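PDB 1Q1R: putidaredoxin reductase from Pseudomonas putida, which probably uses its bound FAD to pass electrons from NADH to putidaredoxin, the iron-sulfur protein that supplies cytochrome P450cam. Local coordinates for residues 148-153 / 238-243; 144-149 / 171-176; 394-399 / 413-418; 384-389 / 406-411; 21-26 / 315-320. All blocks are in the same frame, centred on the assembly; numbering follows the deposited sequence.

Interaction 1: residues 148-153 / 238-243; sequences ADNRLV and PADLVI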
# COMPACT_ATOMS: atom_id res chain seq x y z
N ALA A 148 -8.43 -25.26 8.06
CA ALA A 148 -7.37 -26.27 8.09
C ALA A 148 -7.63 -27.38 7.07
O ALA A 148 -8.75 -27.89 6.94
CB ALA A 148 -7.24 -26.86 9.49
N ASP A 149 -6.57 -27.73 6.35
CA ASP A 149 -6.59 -28.77 5.34
C ASP A 149 -7.32 -28.44 4.04
O ASP A 149 -7.26 -29.20 3.08
CB ASP A 149 -7.11 -30.08 5.94
CG ASP A 149 -6.27 -30.55 7.13
OD1 ASP A 149 -5.03 -30.50 7.03
OD2 ASP A 149 -6.85 -30.95 8.16
N ASN A 150 -8.00 -27.30 3.99
CA ASN A 150 -8.65 -26.91 2.75
C ASN A 150 -7.56 -26.36 1.84
O ASN A 150 -6.48 -25.98 2.31
CB ASN A 150 -9.75 -25.87 2.99
CG ASN A 150 -11.12 -26.51 3.16
OD1 ASN A 150 -11.22 -27.68 3.54
ND2 ASN A 150 -12.17 -25.75 2.89
N ARG A 151 -7.82 -26.33 0.54
CA ARG A 151 -6.83 -25.86 -0.40
C ARG A 151 -7.01 -24.44 -0.88
O ARG A 151 -8.06 -24.07 -1.42
CB ARG A 151 -6.77 -26.82 -1.60
CG ARG A 151 -6.17 -28.18 -1.25
CD ARG A 151 -6.50 -29.24 -2.30
NE ARG A 151 -5.82 -30.50 -2.01
CZ ARG A 151 -4.54 -30.74 -2.29
NH1 ARG A 151 -3.79 -29.81 -2.87
NH2 ARG A 151 -4.00 -31.91 -1.97
N LEU A 152 -5.97 -23.64 -0.68
CA LEU A 152 -5.98 -22.25 -1.11
C LEU A 152 -4.99 -22.03 -2.24
O LEU A 152 -3.89 -22.59 -2.24
CB LEU A 152 -5.60 -21.31 0.04
CG LEU A 152 -5.21 -19.87 -0.36
CD1 LEU A 152 -6.42 -19.15 -0.94
CD2 LEU A 152 -4.69 -19.11 0.86
N VAL A 153 -5.40 -21.23 -3.21
CA VAL A 153 -4.51 -20.86 -4.30
C VAL A 153 -4.52 -19.35 -4.33
O VAL A 153 -5.56 -18.71 -4.50
CB VAL A 153 -4.98 -21.39 -5.67
CG1 VAL A 153 -4.07 -20.82 -6.76
CG2 VAL A 153 -4.92 -22.91 -5.70
N PRO A 238 -6.46 -28.10 -7.60
CA PRO A 238 -7.76 -28.13 -6.93
C PRO A 238 -7.77 -27.04 -5.86
O PRO A 238 -6.77 -26.86 -5.17
CB PRO A 238 -7.82 -29.53 -6.35
CG PRO A 238 -6.37 -29.80 -6.01
CD PRO A 238 -5.66 -29.28 -7.24
N ALA A 239 -8.88 -26.32 -5.73
CA ALA A 239 -8.94 -25.25 -4.74
C ALA A 239 -10.28 -25.11 -4.05
O ALA A 239 -11.33 -25.27 -4.67
CB ALA A 239 -8.57 -23.93 -5.40
N ASP A 240 -10.24 -24.83 -2.75
CA ASP A 240 -11.45 -24.61 -1.98
C ASP A 240 -11.62 -23.10 -1.85
O ASP A 240 -12.71 -22.59 -1.59
CB ASP A 240 -11.32 -25.22 -0.58
CG ASP A 240 -11.22 -26.73 -0.62
OD1 ASP A 240 -12.15 -27.36 -1.17
OD2 ASP A 240 -10.23 -27.28 -0.10
N LEU A 241 -10.52 -22.38 -2.05
CA LEU A 241 -10.51 -20.92 -1.94
C LEU A 241 -9.46 -20.33 -2.88
O LEU A 241 -8.37 -20.88 -3.02
CB LEU A 241 -10.19 -20.52 -0.50
CG LEU A 241 -10.18 -19.04 -0.13
CD1 LEU A 241 -11.58 -18.44 -0.30
CD2 LEU A 241 -9.71 -18.89 1.32
N VAL A 242 -9.80 -19.21 -3.51
CA VAL A 242 -8.88 -18.54 -4.42
C VAL A 242 -8.85 -17.07 -4.06
O VAL A 242 -9.88 -16.41 -4.00
CB VAL A 242 -9.30 -18.68 -5.91
CG1 VAL A 242 -8.34 -17.88 -6.79
CG2 VAL A 242 -9.30 -20.15 -6.32
N ILE A 243 -7.65 -16.55 -3.82
CA ILE A 243 -7.48 -15.15 -3.48
C ILE A 243 -6.56 -14.55 -4.54
O ILE A 243 -5.44 -15.01 -4.73
CB ILE A 243 -6.86 -14.99 -2.09
CG1 ILE A 243 -7.82 -15.55 -1.04
CG2 ILE A 243 -6.53 -13.52 -1.82
CD1 ILE A 243 -7.20 -15.70 0.34

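Interaction 2: residues 144-149 / 171-176; sequences RQLIAD and ANMHVT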
# COMPACT_ATOMS: atom_id res chain seq x y z
N ARG A 144 -13.32 -16.29 7.06
CA ARG A 144 -14.28 -17.34 7.38
C ARG A 144 -13.93 -18.63 6.67
O ARG A 144 -14.28 -19.72 7.12
CB ARG A 144 -15.71 -16.92 6.98
CG ARG A 144 -16.32 -15.82 7.84
CD ARG A 144 -17.82 -15.66 7.56
NE ARG A 144 -18.10 -15.30 6.18
CZ ARG A 144 -18.16 -14.06 5.71
NH1 ARG A 144 -17.96 -13.03 6.52
NH2 ARG A 144 -18.42 -13.84 4.43
N GLN A 145 -13.22 -18.51 5.55
CA GLN A 145 -12.84 -19.68 4.77
C GLN A 145 -11.40 -20.15 4.94
O GLN A 145 -10.93 -21.01 4.20
CB GLN A 145 -13.13 -19.40 3.29
CG GLN A 145 -14.59 -19.04 3.05
CD GLN A 145 -14.90 -18.72 1.60
OE1 GLN A 145 -14.95 -19.62 0.75
NE2 GLN A 145 -15.09 -17.44 1.32
N LEU A 146 -10.68 -19.59 5.91
CA LEU A 146 -9.30 -20.03 6.14
C LEU A 146 -9.41 -21.27 7.02
O LEU A 146 -9.22 -21.20 8.23
CB LEU A 146 -8.48 -18.93 6.82
CG LEU A 146 -8.21 -17.70 5.96
CD1 LEU A 146 -7.33 -16.72 6.73
CD2 LEU A 146 -7.51 -18.10 4.66
N ILE A 147 -9.71 -22.39 6.38
CA ILE A 147 -9.94 -23.66 7.06
C ILE A 147 -8.83 -24.69 6.93
O ILE A 147 -8.36 -24.99 5.83
CB ILE A 147 -11.25 -24.26 6.54
CG1 ILE A 147 -12.37 -23.24 6.74
CG2 ILE A 147 -11.55 -25.58 7.26
CD1 ILE A 147 -13.59 -23.50 5.89
N ALA A 148 -8.43 -25.26 8.06
CA ALA A 148 -7.37 -26.27 8.09
C ALA A 148 -7.63 -27.38 7.07
O ALA A 148 -8.75 -27.89 6.94
CB ALA A 148 -7.24 -26.86 9.49
N ASP A 149 -6.57 -27.73 6.35
CA ASP A 149 -6.59 -28.77 5.34
C ASP A 149 -7.32 -28.44 4.04
O ASP A 149 -7.26 -29.20 3.08
CB ASP A 149 -7.11 -30.08 5.94
CG ASP A 149 -6.27 -30.55 7.13
OD1 ASP A 149 -5.03 -30.50 7.03
OD2 ASP A 149 -6.85 -30.95 8.16
N ALA A 171 -2.96 -21.05 9.47
CA ALA A 171 -4.29 -21.60 9.67
C ALA A 171 -4.32 -23.07 9.23
O ALA A 171 -5.38 -23.70 9.19
CB ALA A 171 -5.32 -20.79 8.88
N ASN A 172 -3.15 -23.59 8.89
CA ASN A 172 -2.99 -24.97 8.45
C ASN A 172 -3.68 -25.36 7.16
O ASN A 172 -4.08 -26.51 6.97
CB ASN A 172 -3.40 -25.93 9.57
CG ASN A 172 -2.42 -25.91 10.74
OD1 ASN A 172 -1.21 -26.05 10.54
ND2 ASN A 172 -2.94 -25.73 11.94
N MET A 173 -3.83 -24.39 6.25
CA MET A 173 -4.43 -24.68 4.96
C MET A 173 -3.32 -25.24 4.07
O MET A 173 -2.14 -25.13 4.40
CB MET A 173 -4.96 -23.41 4.30
CG MET A 173 -6.17 -22.78 4.96
SD MET A 173 -6.87 -21.54 3.85
CE MET A 173 -7.96 -22.58 2.83
N HIS A 174 -3.71 -25.84 2.95
CA HIS A 174 -2.75 -26.35 1.97
C HIS A 174 -2.66 -25.12 1.07
O HIS A 174 -3.66 -24.73 0.46
CB HIS A 174 -3.33 -27.54 1.21
CG HIS A 174 -2.49 -28.00 0.06
ND1 HIS A 174 -2.35 -27.27 -1.10
CD2 HIS A 174 -1.73 -29.11 -0.10
CE1 HIS A 174 -1.54 -27.91 -1.92
NE2 HIS A 174 -1.15 -29.03 -1.34
N VAL A 175 -1.48 -24.52 0.99
CA VAL A 175 -1.32 -23.30 0.21
C VAL A 175 -0.39 -23.36 -1.01
O VAL A 175 0.73 -23.86 -0.92
CB VAL A 175 -0.83 -22.15 1.12
CG1 VAL A 175 -0.88 -20.83 0.38
CG2 VAL A 175 -1.66 -22.10 2.40
N THR A 176 -0.88 -22.83 -2.13
CA THR A 176 -0.13 -22.76 -3.37
C THR A 176 -0.18 -21.30 -3.84
O THR A 176 -1.26 -20.69 -3.88
CB THR A 176 -0.75 -23.64 -4.50
OG1 THR A 176 -0.79 -25.01 -4.07
CG2 THR A 176 0.08 -23.54 -5.77

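Interaction 3: residues 394-399 / 413-418; sequences LPVEPN and AAAKAE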
# COMPACT_ATOMS: atom_id res chain seq x y z
N LEU A 394 23.56 10.69 2.61
CA LEU A 394 24.87 10.53 3.24
C LEU A 394 25.82 9.67 2.42
O LEU A 394 25.46 8.58 1.97
CB LEU A 394 24.72 9.93 4.64
CG LEU A 394 23.91 10.73 5.66
CD1 LEU A 394 24.00 10.05 7.01
CD2 LEU A 394 24.45 12.15 5.76
N PRO A 395 27.06 10.16 2.22
CA PRO A 395 28.09 9.45 1.45
C PRO A 395 28.73 8.28 2.20
O PRO A 395 29.95 8.25 2.39
CB PRO A 395 29.09 10.56 1.14
CG PRO A 395 29.03 11.40 2.38
CD PRO A 395 27.54 11.49 2.65
N VAL A 396 27.92 7.33 2.63
CA VAL A 396 28.44 6.17 3.35
C VAL A 396 29.35 5.34 2.44
O VAL A 396 29.08 5.18 1.25
CB VAL A 396 27.31 5.27 3.86
CG1 VAL A 396 26.52 5.99 4.94
CG2 VAL A 396 26.40 4.86 2.71
N GLU A 397 30.42 4.80 3.02
CA GLU A 397 31.37 3.98 2.28
C GLU A 397 30.78 2.64 1.88
O GLU A 397 30.53 1.79 2.73
CB GLU A 397 32.64 3.75 3.10
CG GLU A 397 33.64 2.81 2.43
CD GLU A 397 33.98 3.25 1.02
OE1 GLU A 397 34.43 4.41 0.86
OE2 GLU A 397 33.81 2.45 0.08
N PRO A 398 30.54 2.42 0.58
CA PRO A 398 29.97 1.16 0.11
C PRO A 398 30.72 -0.08 0.59
O PRO A 398 30.12 -1.06 1.01
CB PRO A 398 30.01 1.31 -1.41
CG PRO A 398 29.86 2.78 -1.60
CD PRO A 398 30.77 3.34 -0.54
N ASN A 399 32.05 -0.01 0.54
CA ASN A 399 32.88 -1.14 0.94
C ASN A 399 32.78 -1.54 2.42
O ASN A 399 33.36 -2.55 2.82
CB ASN A 399 34.34 -0.88 0.55
CG ASN A 399 34.51 -0.65 -0.94
OD1 ASN A 399 33.79 -1.25 -1.76
ND2 ASN A 399 35.46 0.20 -1.31
N ALA A 413 28.60 8.19 10.84
CA ALA A 413 29.37 9.26 11.47
C ALA A 413 30.47 9.73 10.54
O ALA A 413 30.67 10.93 10.33
CB ALA A 413 29.96 8.77 12.78
N ALA A 414 31.19 8.77 9.96
CA ALA A 414 32.28 9.09 9.05
C ALA A 414 31.79 9.88 7.83
O ALA A 414 32.41 10.85 7.42
CB ALA A 414 32.98 7.81 8.60
N ALA A 415 30.67 9.44 7.26
CA ALA A 415 30.10 10.11 6.09
C ALA A 415 29.75 11.56 6.41
O ALA A 415 30.02 12.46 5.63
CB ALA A 415 28.86 9.36 5.61
N LYS A 416 29.14 11.77 7.57
CA LYS A 416 28.76 13.12 8.00
C LYS A 416 29.99 13.98 8.26
O LYS A 416 30.01 15.16 7.90
CB LYS A 416 27.88 13.03 9.25
CG LYS A 416 26.57 12.29 9.00
CD LYS A 416 25.91 11.81 10.29
CE LYS A 416 25.39 12.95 11.14
NZ LYS A 416 24.62 12.44 12.31
N ALA A 417 31.01 13.40 8.88
CA ALA A 417 32.24 14.11 9.20
C ALA A 417 32.99 14.54 7.95
O ALA A 417 33.70 15.56 7.95
CB ALA A 417 33.14 13.24 10.07
N GLU A 418 32.84 13.76 6.89
CA GLU A 418 33.51 14.05 5.63
C GLU A 418 32.94 15.31 4.98
O GLU A 418 33.68 16.09 4.38
CB GLU A 418 33.34 12.86 4.69
CG GLU A 418 34.19 12.93 3.44
CD GLU A 418 34.14 11.65 2.65
OE1 GLU A 418 33.06 11.33 2.11
OE2 GLU A 418 35.17 10.95 2.58

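Interaction 4: residues 384-389 / 406-411; sequences NQSKQI and VPLKEI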
# COMPACT_ATOMS: atom_id res chain seq x y z
N ASN A 384 16.09 2.33 10.89
CA ASN A 384 16.03 3.73 11.26
C ASN A 384 17.29 4.46 10.80
O ASN A 384 17.22 5.58 10.28
CB ASN A 384 15.86 3.87 12.78
CG ASN A 384 14.43 3.66 13.23
OD1 ASN A 384 14.17 3.41 14.41
ND2 ASN A 384 13.49 3.79 12.30
N GLN A 385 18.44 3.82 10.96
CA GLN A 385 19.69 4.44 10.54
C GLN A 385 19.72 4.60 9.02
O GLN A 385 20.26 5.58 8.51
CB GLN A 385 20.88 3.60 11.01
CG GLN A 385 20.97 3.49 12.52
CD GLN A 385 22.07 2.54 12.98
OE1 GLN A 385 22.14 1.39 12.53
NE2 GLN A 385 22.92 3.01 13.88
N SER A 386 19.15 3.64 8.31
CA SER A 386 19.13 3.68 6.85
C SER A 386 18.25 4.81 6.32
O SER A 386 18.52 5.36 5.25
CB SER A 386 18.66 2.34 6.28
OG SER A 386 19.61 1.32 6.56
N LYS A 387 17.19 5.16 7.06
CA LYS A 387 16.31 6.24 6.64
C LYS A 387 17.13 7.52 6.54
O LYS A 387 16.99 8.29 5.60
CB LYS A 387 15.20 6.48 7.67
CG LYS A 387 14.06 5.50 7.66
CD LYS A 387 13.03 5.96 8.69
CE LYS A 387 11.73 5.20 8.60
NZ LYS A 387 10.77 5.69 9.63
N GLN A 388 17.98 7.72 7.54
CA GLN A 388 18.85 8.89 7.60
C GLN A 388 19.79 8.93 6.40
O GLN A 388 20.00 9.98 5.79
CB GLN A 388 19.64 8.85 8.91
CG GLN A 388 20.54 10.05 9.15
CD GLN A 388 21.32 9.93 10.45
OE1 GLN A 388 22.05 10.85 10.83
NE2 GLN A 388 21.19 8.79 11.12
N ILE A 389 20.37 7.78 6.06
CA ILE A 389 21.30 7.69 4.93
C ILE A 389 20.63 8.10 3.62
O ILE A 389 21.21 8.82 2.81
CB ILE A 389 21.86 6.24 4.79
CG1 ILE A 389 22.75 5.92 5.99
CG2 ILE A 389 22.64 6.10 3.49
CD1 ILE A 389 23.10 4.44 6.12
N VAL A 406 31.80 -3.50 11.59
CA VAL A 406 31.79 -2.04 11.60
C VAL A 406 30.35 -1.54 11.75
O VAL A 406 29.56 -1.63 10.81
CB VAL A 406 32.36 -1.47 10.29
CG1 VAL A 406 32.37 0.04 10.34
CG2 VAL A 406 33.77 -2.02 10.05
N PRO A 407 29.99 -1.02 12.93
CA PRO A 407 28.63 -0.52 13.17
C PRO A 407 28.19 0.52 12.14
O PRO A 407 28.96 1.40 11.75
CB PRO A 407 28.72 0.05 14.59
CG PRO A 407 29.74 -0.84 15.23
CD PRO A 407 30.80 -0.91 14.16
N LEU A 408 26.94 0.42 11.72
CA LEU A 408 26.39 1.34 10.73
C LEU A 408 26.46 2.77 11.25
O LEU A 408 26.68 3.71 10.49
CB LEU A 408 24.94 0.94 10.41
CG LEU A 408 24.34 1.43 9.09
CD1 LEU A 408 25.25 1.08 7.93
CD2 LEU A 408 22.97 0.78 8.91
N LYS A 409 26.28 2.93 12.56
CA LYS A 409 26.34 4.24 13.19
C LYS A 409 27.68 4.92 12.89
O LYS A 409 27.72 6.11 12.59
CB LYS A 409 26.17 4.12 14.71
CG LYS A 409 26.16 5.46 15.43
CD LYS A 409 26.61 5.32 16.89
CE LYS A 409 25.73 4.37 17.68
NZ LYS A 409 26.20 4.22 19.09
N GLU A 410 28.77 4.17 12.97
CA GLU A 410 30.09 4.73 12.72
C GLU A 410 30.32 5.01 11.24
O GLU A 410 31.04 5.94 10.89
CB GLU A 410 31.19 3.82 13.28
CG GLU A 410 31.27 3.87 14.81
CD GLU A 410 31.29 5.31 15.36
OE1 GLU A 410 32.27 6.05 15.09
OE2 GLU A 410 30.32 5.69 16.06
N ILE A 411 29.72 4.20 10.37
CA ILE A 411 29.85 4.41 8.94
C ILE A 411 29.16 5.73 8.62
O ILE A 411 29.65 6.55 7.83
CB ILE A 411 29.17 3.27 8.14
CG1 ILE A 411 29.89 1.94 8.44
CG2 ILE A 411 29.21 3.57 6.65
CD1 ILE A 411 29.22 0.72 7.83
O HOH W 1 25.07 1.05 14.66

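Interaction 5: residues 21-26 / 315-320; sequences FGLRAS and ILCGKV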
# COMPACT_ATOMS: atom_id res chain seq x y z
N PHE A 21 -8.92 14.82 10.00
CA PHE A 21 -8.50 15.07 11.38
C PHE A 21 -7.25 15.93 11.47
O PHE A 21 -7.09 16.69 12.43
CB PHE A 21 -8.29 13.75 12.13
CG PHE A 21 -9.57 13.06 12.50
CD1 PHE A 21 -10.20 12.20 11.60
CD2 PHE A 21 -10.18 13.31 13.72
CE1 PHE A 21 -11.42 11.61 11.92
CE2 PHE A 21 -11.40 12.72 14.05
CZ PHE A 21 -12.02 11.87 13.14
N GLY A 22 -6.37 15.83 10.48
CA GLY A 22 -5.16 16.63 10.49
C GLY A 22 -5.56 18.09 10.36
O GLY A 22 -5.03 18.97 11.04
N LEU A 23 -6.51 18.33 9.47
CA LEU A 23 -7.03 19.67 9.21
C LEU A 23 -7.55 20.30 10.50
O LEU A 23 -7.15 21.40 10.86
CB LEU A 23 -8.17 19.57 8.19
CG LEU A 23 -8.14 20.44 6.93
CD1 LEU A 23 -6.73 20.61 6.42
CD2 LEU A 23 -9.02 19.78 5.87
N ARG A 24 -8.43 19.58 11.19
CA ARG A 24 -9.00 20.08 12.43
C ARG A 24 -7.97 20.16 13.55
O ARG A 24 -8.19 20.82 14.57
CB ARG A 24 -10.16 19.18 12.87
CG ARG A 24 -11.03 19.80 13.95
CD ARG A 24 -11.78 21.00 13.40
NE ARG A 24 -12.95 20.61 12.62
CZ ARG A 24 -13.63 21.43 11.82
NH1 ARG A 24 -13.25 22.69 11.69
NH2 ARG A 24 -14.70 20.99 11.17
N ALA A 25 -6.84 19.49 13.37
CA ALA A 25 -5.78 19.49 14.37
C ALA A 25 -4.83 20.67 14.16
O ALA A 25 -4.21 21.15 15.11
CB ALA A 25 -5.00 18.18 14.31
N SER A 26 -4.74 21.13 12.92
CA SER A 26 -3.86 22.25 12.58
C SER A 26 -4.55 23.60 12.69
O SER A 26 -4.01 24.62 12.26
CB SER A 26 -3.31 22.06 11.17
OG SER A 26 -2.46 20.93 11.10
N ILE A 315 -0.59 22.86 4.61
CA ILE A 315 -0.78 23.87 3.58
C ILE A 315 -2.13 24.58 3.66
O ILE A 315 -2.19 25.81 3.59
CB ILE A 315 -0.63 23.24 2.18
CG1 ILE A 315 0.79 22.70 2.01
CG2 ILE A 315 -0.94 24.28 1.11
CD1 ILE A 315 1.02 21.93 0.73
N LEU A 316 -3.21 23.82 3.81
CA LEU A 316 -4.54 24.41 3.89
C LEU A 316 -4.74 25.23 5.16
O LEU A 316 -5.71 25.98 5.28
CB LEU A 316 -5.61 23.32 3.83
CG LEU A 316 -5.73 22.50 2.54
CD1 LEU A 316 -6.87 21.51 2.69
CD2 LEU A 316 -5.96 23.42 1.35
N CYS A 317 -3.83 25.07 6.12
CA CYS A 317 -3.94 25.81 7.37
C CYS A 317 -2.88 26.90 7.48
O CYS A 317 -2.64 27.44 8.56
CB CYS A 317 -3.82 24.85 8.56
SG CYS A 317 -5.27 23.79 8.81
N GLY A 318 -2.26 27.23 6.35
CA GLY A 318 -1.25 28.27 6.34
C GLY A 318 -0.01 27.93 7.15
O GLY A 318 0.71 28.82 7.60
N LYS A 319 0.24 26.64 7.36
CA LYS A 319 1.41 26.20 8.12
C LYS A 319 2.47 25.63 7.18
O LYS A 319 2.21 25.38 6.01
CB LYS A 319 1.00 25.15 9.15
CG LYS A 319 0.17 25.72 10.29
CD LYS A 319 -0.20 24.65 11.30
CE LYS A 319 -0.70 25.27 12.60
NZ LYS A 319 -1.80 26.24 12.37
N VAL A 320 3.68 25.44 7.70
CA VAL A 320 4.78 24.91 6.90
C VAL A 320 4.81 23.38 6.92
O VAL A 320 4.82 22.76 7.98
CB VAL A 320 6.14 25.45 7.39
CG1 VAL A 320 6.39 25.03 8.83
CG2 VAL A 320 7.26 24.94 6.49

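Interaction 1: residues 148-153 / 238-243
Parallel strand pairing joins Arg-151, Leu-152 and Val-153 to Leu-241, Val-242 and Ile-243 inside the five-stranded parallel sheet of a Rossmann-type domain, the one that in this reductase family probably takes the pyridine nucleotide. Strand 151-155, which leads into a glycine-rich turn, is flanked here by strand 241-244, with the two short segments 4.8 Å apart and 22° from strictly parallel. The regular part is held by parallel-sheet backbone bonds: Val-153 N gives to Leu-241 O at 3.0 Å, and Ile-243 N to Val-153 O at 3.1 Å.

At the entrance to the pair the pattern changes. Arg-151 O accepts from both Asp-240 N, at 2.7 Å, and Leu-241 N. The same aspartate answers with its side chain: OD2 accepts from Arg-151 N at 2.7 Å, nearly straight, through the anti lone pair. Asp-240 and Arg-151 are thus clasped both ways, while the carboxylate lies crosswise to the Asn-150 side chain, the two flat groups 34° apart. Replacing Asp-240 by an alanine would probably leave the Arg-151 amide without this acceptor and free the start of the strand to shift. Outside the clasp, the extended Arg-151 chain crosses Pro-238 at a slant, its CD against CG of the ring.

One face of the sheet carries Val-153 and Val-242, covered by Val-229, with Val-153 CG2 also against Ala-239 CB. Leu-152 shares the other with Leu-241. Its CG is anti to the backbone N (chi1 165°), which carries CD1 across onto Leu-241 CG and to 3.8 Å from Ile-243 CD1.

Interaction 2: residues 144-149 / 171-176
Gln-145 and Leu-146 begin the loop that leaves helix 136-144, and both lean on Met-173, whose amide closes the Schellman motif that ends helix 159-170 of the Rossmann-type domain. The contact therefore lies at one end of the parallel sheet, where a loop about to enter strand 151-155 meets the helix-to-strand turn before strand 174-178. Gln-145 offers its carbonyl: O is 3.6 Å from Met-173 CE, whereas its side-chain amide turns away to the carbonyl of Asn-128.

Leu-146 is the centre of an inverse gamma turn. Its CD2 branch meets Met-173 SD at 3.6 Å, the two side chains crossing at about a right angle, and its CB faces the methyl of Ala-171. The Met-173 chain bends at its last torsion (chi3 86°), which turns CE toward the carbonyls of Gln-145 and Ile-147.

At Ile-147 the side chain points away and the carbonyl does the work, with O only 3.2 Å from Met-173 CG. Ala-148 then comes up against the turn itself. Ala-148 CA is 3.4 Å from Ala-171 O, a CH...O contact, and meets Asn-172 O in the same way. The methyls and methylenes follow suit, Ala-148 CB touching Asn-172 CB.

Asn-172 has positive phi as the C-prime residue of the Schellman motif, and its carbonyl receives the one hydrogen bond between the segments. The donor is Asp-149 N, 2.8 Å from Asn-172 O and almost straight at 174°, though it stands 36° above the carbonyl plane.

Interaction 3: residues 394-399 / 413-418
Pro-395 and Ala-415 press together where an inverse gamma turn, centred on the proline, lies against helix 408-421 in the C-terminal domain of the reductase. This turn carries the chain from helix 380-391 toward the short helix 398-401, and the last long helix of the protein packs over it.

The contact is chiefly apolar. Ala-415 points its methyl into the turn: CB lies 3.6 Å from Pro-395 O and 3.8 Å from CG of the same proline. The small side chain lets the backbones come close, with Val-396 CA and Ala-415 CA 5.1 Å apart. Leu-394 holds the next position along the helix by setting both branch ends against one carbon, CD1 and CD2 each 3.9 Å from Lys-416 CG. Val-396 turns mostly the other way, toward Ile-389 and Ile-411, and only CG1 looks back at the alanine.

Polar groups border this patch. The Lys-416 chain bends at chi3 (68°) beyond the leucine, and its NZ reaches a weak hydrogen bond with Gln-388. Glu-418 runs out extended, bringing OE1 to 4.0 Å from Pro-395 CG, a plain touch.

Within 394-399 itself, a capping bond precedes the short, weakly bonded helix that follows: Glu-397, at the N-cap, accepts from Asn-399 N through the anti lone pair of OE2, at 3.1 Å and 161°.

Interaction 4: residues 384-389 / 406-411
Gln-385 and Leu-408 meet between two helices of the C-terminal domain, 380-391 and the first turn of 408-421; helix 380-391 lies on the antiparallel sheet, and Leu-408 of the second helix also reaches it. The nearest backbone approach is Gln-385 CA to Lys-409 CA, 7.2 Å, and side chains bridge it.

Apolar contact comes mainly from Leu-408, which reaches into the interface with CG anti to its backbone N (chi1 -159°). Its CD1 lies 4.4 Å from Ile-389 CD1, a light touch, and CD2 looks toward Ser-386 OG at 4.1 Å. That hydroxyl is occupied by the carbonyl of Glu-382 in its own helix. The sheet supplies the floor: Leu-408 and Ser-386 both rest on Phe-364, and Ile-389 rests on Val-371.

The Gln-385 amide lies alongside Leu-408, its extended chain running past it in the opposite direction. The two ends of the amide have different neighbours. OE1 is against Leu-408 CB at 3.5 Å, and NE2 is against Lys-409 CB, also at 3.5 Å.

Polar linkage is left to one water. It accepts from the backbone amide of Lys-409, one of the early amides after the N-cap residue Pro-407, and equally from the glutamine. With a leucine in place of Gln-385, the water would probably lose its donor from helix 380-391, and Lys-409 N its link through water to that helix. The bridge is nearly even, Gln-385 NE2 standing 3.0 Å from the water oxygen and Lys-409 N 3.1 Å.

Interaction 5: residues 21-26 / 315-320
Lys-319 NZ gives a hydrogen bond to Ser-26 O at 2.7 Å, the single polar link between the ends of two helices that are nearly three hundred residues apart in sequence. The ammonium comes in 28° off the carbonyl plane. It gets there because the lysine, stretched out as far as CE, turns at its last torsion (chi4 53°) and folds NZ onto the carbonyl. Next to the lysine, Cys-317 points at the same serine: SG is 3.5 Å from Ser-26 CB and 3.7 Å from Leu-23 O. Deeper in, Leu-23 and Leu-316 meet by their branch ends, CD1 to CD1 at 3.8 Å, and Leu-23 CD1 also touches Leu-316 CB.

These side chains belong to the FAD-binding, Rossmann-type part of the glutathione reductase fold. Helix 14-25 follows strand 6-10 and the glycine-rich turn that probably holds the cofactor's diphosphate, and this contact is at the helix's far end, where its dipole is likely to suit a nearby positive charge. Helix 302-316 finishes in a Schellman motif, with Gly-318 at positive phi as the C-prime residue. That turn sends the chain back so that Lys-319 as well as Cys-317 faces Ser-26.

A second layer sets the first. Leu-23 is backed by Ile-32 of the adjoining strand 31-35, and Cys-317 also rests on Trp-28. Gly-22 O takes the amides of both Ala-25 and Ser-26, fixing the last turn of the helix, while on its other side Arg-24 spreads its guanidinium among the carbonyls of Trp-28, Gly-30, Gln-73 and Asn-74.

The five contacts fall into three places. Interactions 1 and 2, with centres 6 Å apart, share Ala-148 and Asp-149 and run into one another through strands 151-155 and 174-178, neighbours in one parallel sheet; together they lie at one end of that sheet, in the domain that probably takes the nucleotide. Interactions 3 and 4, 9 Å apart, both use helix 408-421, and their segments alternate along the chain, knitting the C-terminal domain together. Interaction 5 stands alone on the FAD domain, about 46 Å between centres from interaction 2 and 33 Å from interaction 4. It joins residues near both ends of the two-Rossmann portion, so interactions 1 and 2 are nested within its loop, while 3 and 4 come afterwards.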